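Local coordinates for segregation and condensation protein B (Mycobacterium tuberculosis, PDB 2Z99), which probably acts in chromosome partition during cell division, as the winged-helix ScpB subunit of the segregation and condensation complex, at residues A[48-51]-A[52-56]; A[85-88]-A[89-93]. All blocks are in the same frame, centred on the assembly; numbering follows the deposited sequence.

Contact 1. Residues A[48-51]-A[52-56]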
loop_
_atom_site.group_PDB
_atom_site.type_symbol
_atom_site.label_atom_id
_atom_site.label_comp_id
_atom_site.label_asym_id
_atom_site.label_seq_id
_atom_site.Cartn_x
_atom_site.Cartn_y
_atom_site.Cartn_z
ATOM N N ALA A 48 -2.951 21.461 5.735
ATOM C CA ALA A 48 -2.614 21.080 7.099
ATOM C C ALA A 48 -3.863 21.024 7.960
ATOM O O ALA A 48 -4.079 20.071 8.709
ATOM C CB ALA A 48 -1.606 22.083 7.705
ATOM N N ALA A 49 -4.675 22.064 7.867
ATOM C CA ALA A 49 -5.907 22.134 8.639
ATOM C C ALA A 49 -6.888 21.017 8.249
ATOM O O ALA A 49 -7.485 20.357 9.105
ATOM C CB ALA A 49 -6.563 23.488 8.410
ATOM N N LYS A 50 -7.068 20.835 6.947
ATOM C CA LYS A 50 -7.983 19.826 6.437
ATOM C C LYS A 50 -7.645 18.412 6.918
ATOM O O LYS A 50 -8.532 17.642 7.326
ATOM C CB LYS A 50 -7.966 19.864 4.915
ATOM C CG LYS A 50 -8.830 18.807 4.278
ATOM C CD LYS A 50 -9.957 19.434 3.491
ATOM C CE LYS A 50 -10.978 20.077 4.397
ATOM N NZ LYS A 50 -11.818 19.032 5.030
ATOM N N LEU A 51 -6.359 18.077 6.873
ATOM C CA LEU A 51 -5.904 16.761 7.288
ATOM C C LEU A 51 -6.227 16.539 8.754
ATOM O O LEU A 51 -6.618 15.436 9.150
ATOM C CB LEU A 51 -4.404 16.631 7.029
ATOM C CG LEU A 51 -4.002 16.557 5.549
ATOM C CD1 LEU A 51 -2.537 16.888 5.384
ATOM C CD2 LEU A 51 -4.299 15.159 5.004
ATOM N N GLN A 52 -6.094 17.586 9.562
ATOM C CA GLN A 52 -6.381 17.449 10.982
ATOM C C GLN A 52 -7.882 17.378 11.227
ATOM O O GLN A 52 -8.336 16.831 12.234
ATOM C CB GLN A 52 -5.763 18.604 11.767
ATOM C CG GLN A 52 -4.596 18.176 12.654
ATOM C CD GLN A 52 -4.996 17.148 13.711
ATOM O OE1 GLN A 52 -5.828 17.423 14.582
ATOM N NE2 GLN A 52 -4.407 15.955 13.632
ATOM N N LEU A 53 -8.660 17.928 10.304
ATOM C CA LEU A 53 -10.109 17.871 10.445
ATOM C C LEU A 53 -10.577 16.478 9.989
ATOM O O LEU A 53 -11.458 15.867 10.610
ATOM C CB LEU A 53 -10.776 18.968 9.613
ATOM C CG LEU A 53 -12.308 18.890 9.598
ATOM C CD1 LEU A 53 -12.831 18.890 11.021
ATOM C CD2 LEU A 53 -12.883 20.053 8.803
ATOM N N MET A 54 -9.980 15.977 8.908
ATOM C CA MET A 54 -10.307 14.638 8.418
ATOM C C MET A 54 -9.866 13.619 9.470
ATOM O O MET A 54 -10.534 12.615 9.683
ATOM C CB MET A 54 -9.584 14.359 7.102
ATOM C CG MET A 54 -10.018 15.263 5.977
ATOM S SD MET A 54 -9.006 15.078 4.519
ATOM C CE MET A 54 -9.234 13.265 4.219
ATOM N N ALA A 55 -8.743 13.876 10.139
ATOM C CA ALA A 55 -8.282 12.955 11.174
ATOM C C ALA A 55 -9.227 13.045 12.355
ATOM O O ALA A 55 -9.486 12.045 13.018
ATOM C CB ALA A 55 -6.859 13.292 11.615
ATOM N N ASP A 56 -9.742 14.242 12.630
ATOM C CA ASP A 56 -10.682 14.409 13.740
ATOM C C ASP A 56 -11.995 13.672 13.480
ATOM O O ASP A 56 -12.563 13.053 14.383
ATOM C CB ASP A 56 -11.000 15.888 13.979
ATOM C CG ASP A 56 -9.867 16.640 14.660
ATOM O OD1 ASP A 56 -9.060 16.009 15.385
ATOM O OD2 ASP A 56 -9.806 17.882 14.483
#
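Lys50 and Met54, one helical turn apart, meet through backbone and side chain together. The amide of Met54 gives a short bond of 2.7 Å from its N to Lys50 O, with an N-H...O angle of 163°. The same carbonyl takes a second, weak bond from the amide of Leu53, so two N-H groups converge on one oxygen. Beyond the backbone, the side chains of Lys50 and Met54 are set at a slant to each other, and CG of Lys50 packs on SD of Met54 at 3.7 Å. Met54 owes this position to its first torsion (chi1 -64°), which lays CG beside its own backbone N and 3.1 Å from Lys50 O. The Lys50 chain leaves the helix with CG opposite its backbone N (chi1 177°), then bends at each later torsion, so that the amino end runs forward beside the next turn. There NZ comes within 4.1 Å of Leu53 CD2, a loose approach to a methyl group. Leu53 N also bonds to Ala49 O at 3.0 Å. On another side of the helix, Ala55 N bonds to Leu51 O at 2.8 Å, while CB of Ala55 rests against that oxygen. Farther out, Lys50 lies on Leu16, Lys17 and Leu20 of helix 13-26, Met54 reaches Glu21 and Leu67, and Leu51 and Ala55 pack on Trp74. This is the i to i+4 ladder of helix 44-60, packed against a helix and a two-stranded antiparallel hairpin in the winged-helix manner.

Contact 2. Residues A[85-88]-A[89-93]; sequences YVEK and LLLDG
This contact belongs to helix 83-94, in which i to i+4 backbone bonds accompany an apolar pair (Val86-Leu90) and a carboxylate-to-methyl approach (Glu87-Leu91). Leu91 N bonds to Glu87 O, 3.0 Å away, with an N-H...O angle of 177°. One residue on, Asp92 N bonds to Lys88 O at 2.9 Å; Leu89 N reaches Tyr85 O at 3.1 Å. The rung from Leu90 N to Val86 O is longer and weak. Beside it, the side chains of Val86 and Leu90 run alongside each other in the same direction, with CG1 of Val86 4.1 Å from CD1 of Leu90. Leu90 CG, turned beside its own backbone N (chi1 -54°), also sits 3.3 Å from Val86 O. Glu87 and Leu91 approach differently: the bent Glu87 chain crosses the leucine at a slant, bringing OE2 to 3.5 Å from CD1 of Leu91. That oxygen meets a methyl group there, a van der Waals contact. Most of these side chains are at the surface of the subunit pair, Leu89 being buried. Helix 83-94 follows the hairpin of strands 65-70 and 73-78 and precedes helix 100-112; a second subunit packs on it, its Leu11 against Tyr85, Val26 against Val86, and Ala39 against both Lys88 and Leu89.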
loop_
_atom_site.group_PDB
_atom_site.type_symbol
_atom_site.label_atom_id
_atom_site.label_comp_id
_atom_site.label_asym_id
_atom_site.label_seq_id
_atom_site.Cartn_x
_atom_site.Cartn_y
_atom_site.Cartn_z
ATOM N N TYR A 85 -7.490 -8.079 14.213
ATOM C CA TYR A 85 -8.094 -8.455 12.942
ATOM C C TYR A 85 -7.066 -8.375 11.821
ATOM O O TYR A 85 -7.073 -9.194 10.900
ATOM C CB TYR A 85 -9.272 -7.545 12.614
ATOM C CG TYR A 85 -10.407 -7.664 13.594
ATOM C CD1 TYR A 85 -10.485 -6.833 14.717
ATOM C CD2 TYR A 85 -11.391 -8.635 13.420
ATOM C CE1 TYR A 85 -11.521 -6.976 15.644
ATOM C CE2 TYR A 85 -12.419 -8.786 14.333
ATOM C CZ TYR A 85 -12.483 -7.959 15.440
ATOM O OH TYR A 85 -13.511 -8.132 16.338
ATOM N N VAL A 86 -6.192 -7.375 11.886
ATOM C CA VAL A 86 -5.164 -7.232 10.867
ATOM C C VAL A 86 -4.239 -8.454 10.919
ATOM O O VAL A 86 -3.907 -9.030 9.889
ATOM C CB VAL A 86 -4.337 -5.952 11.081
ATOM C CG1 VAL A 86 -3.291 -5.825 9.998
ATOM C CG2 VAL A 86 -5.245 -4.747 11.061
ATOM N N GLU A 87 -3.835 -8.847 12.125
ATOM C CA GLU A 87 -2.967 -10.009 12.297
ATOM C C GLU A 87 -3.537 -11.237 11.593
ATOM O O GLU A 87 -2.925 -11.763 10.666
ATOM C CB GLU A 87 -2.787 -10.317 13.777
ATOM C CG GLU A 87 -1.404 -10.016 14.288
ATOM C CD GLU A 87 -0.721 -11.247 14.833
ATOM O OE1 GLU A 87 -0.952 -11.600 16.002
ATOM O OE2 GLU A 87 0.042 -11.878 14.081
ATOM N N LYS A 88 -4.716 -11.677 12.031
ATOM C CA LYS A 88 -5.374 -12.842 11.447
ATOM C C LYS A 88 -5.491 -12.795 9.934
ATOM O O LYS A 88 -5.106 -13.736 9.255
ATOM C CB LYS A 88 -6.785 -13.025 12.020
ATOM C CG LYS A 88 -6.850 -13.274 13.520
ATOM C CD LYS A 88 -8.259 -13.725 13.939
ATOM C CE LYS A 88 -8.444 -13.723 15.467
ATOM N NZ LYS A 88 -8.515 -12.344 16.044
ATOM N N LEU A 89 -6.034 -11.710 9.400
ATOM C CA LEU A 89 -6.218 -11.611 7.963
ATOM C C LEU A 89 -4.961 -11.961 7.177
ATOM O O LEU A 89 -5.005 -12.753 6.231
ATOM C CB LEU A 89 -6.692 -10.209 7.587
ATOM C CG LEU A 89 -7.200 -9.996 6.155
ATOM C CD1 LEU A 89 -6.059 -9.786 5.204
ATOM C CD2 LEU A 89 -8.029 -11.191 5.732
ATOM N N LEU A 90 -3.840 -11.375 7.568
ATOM C CA LEU A 90 -2.586 -11.625 6.873
ATOM C C LEU A 90 -2.130 -13.065 7.073
ATOM O O LEU A 90 -1.809 -13.755 6.107
ATOM C CB LEU A 90 -1.525 -10.638 7.359
ATOM C CG LEU A 90 -1.980 -9.175 7.246
ATOM C CD1 LEU A 90 -0.887 -8.277 7.766
ATOM C CD2 LEU A 90 -2.315 -8.814 5.807
ATOM N N LEU A 91 -2.118 -13.524 8.317
ATOM C CA LEU A 91 -1.711 -14.893 8.605
ATOM C C LEU A 91 -2.528 -15.901 7.791
ATOM O O LEU A 91 -2.022 -16.953 7.410
ATOM C CB LEU A 91 -1.861 -15.185 10.094
ATOM C CG LEU A 91 -0.937 -14.365 10.991
ATOM C CD1 LEU A 91 -1.279 -14.618 12.449
ATOM C CD2 LEU A 91 0.508 -14.738 10.703
ATOM N N ASP A 92 -3.792 -15.584 7.526
ATOM C CA ASP A 92 -4.631 -16.478 6.740
ATOM C C ASP A 92 -4.198 -16.420 5.278
ATOM O O ASP A 92 -5.020 -16.421 4.355
ATOM C CB ASP A 92 -6.117 -16.107 6.867
ATOM C CG ASP A 92 -6.689 -16.415 8.251
ATOM O OD1 ASP A 92 -6.250 -17.405 8.880
ATOM O OD2 ASP A 92 -7.593 -15.677 8.705
ATOM N N GLY A 93 -2.886 -16.355 5.087
ATOM C CA GLY A 93 -2.309 -16.323 3.758
ATOM C C GLY A 93 -1.079 -17.207 3.804
ATOM O O GLY A 93 -0.708 -17.845 2.824
#

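How the contacts relate
From the N terminus the chain runs through helices 13-26 and 33-40 into helix 44-60, where contact 1 lies, then through the hairpin of strands 65-70 and 73-78 to helix 83-94, which carries contact 2. Each contact is local and closes no loop beyond a helical turn. They follow in series, neither nesting nor crossing, with centres 30 Å apart and nearest atoms about 17 Å apart. Contact 1 ties its helix to helix 13-26 and the hairpin within one subunit. Contact 2 sits near the middle of the elongated chain, between that N-terminal part and the elements from helix 100-112 onward, and meets the second subunit.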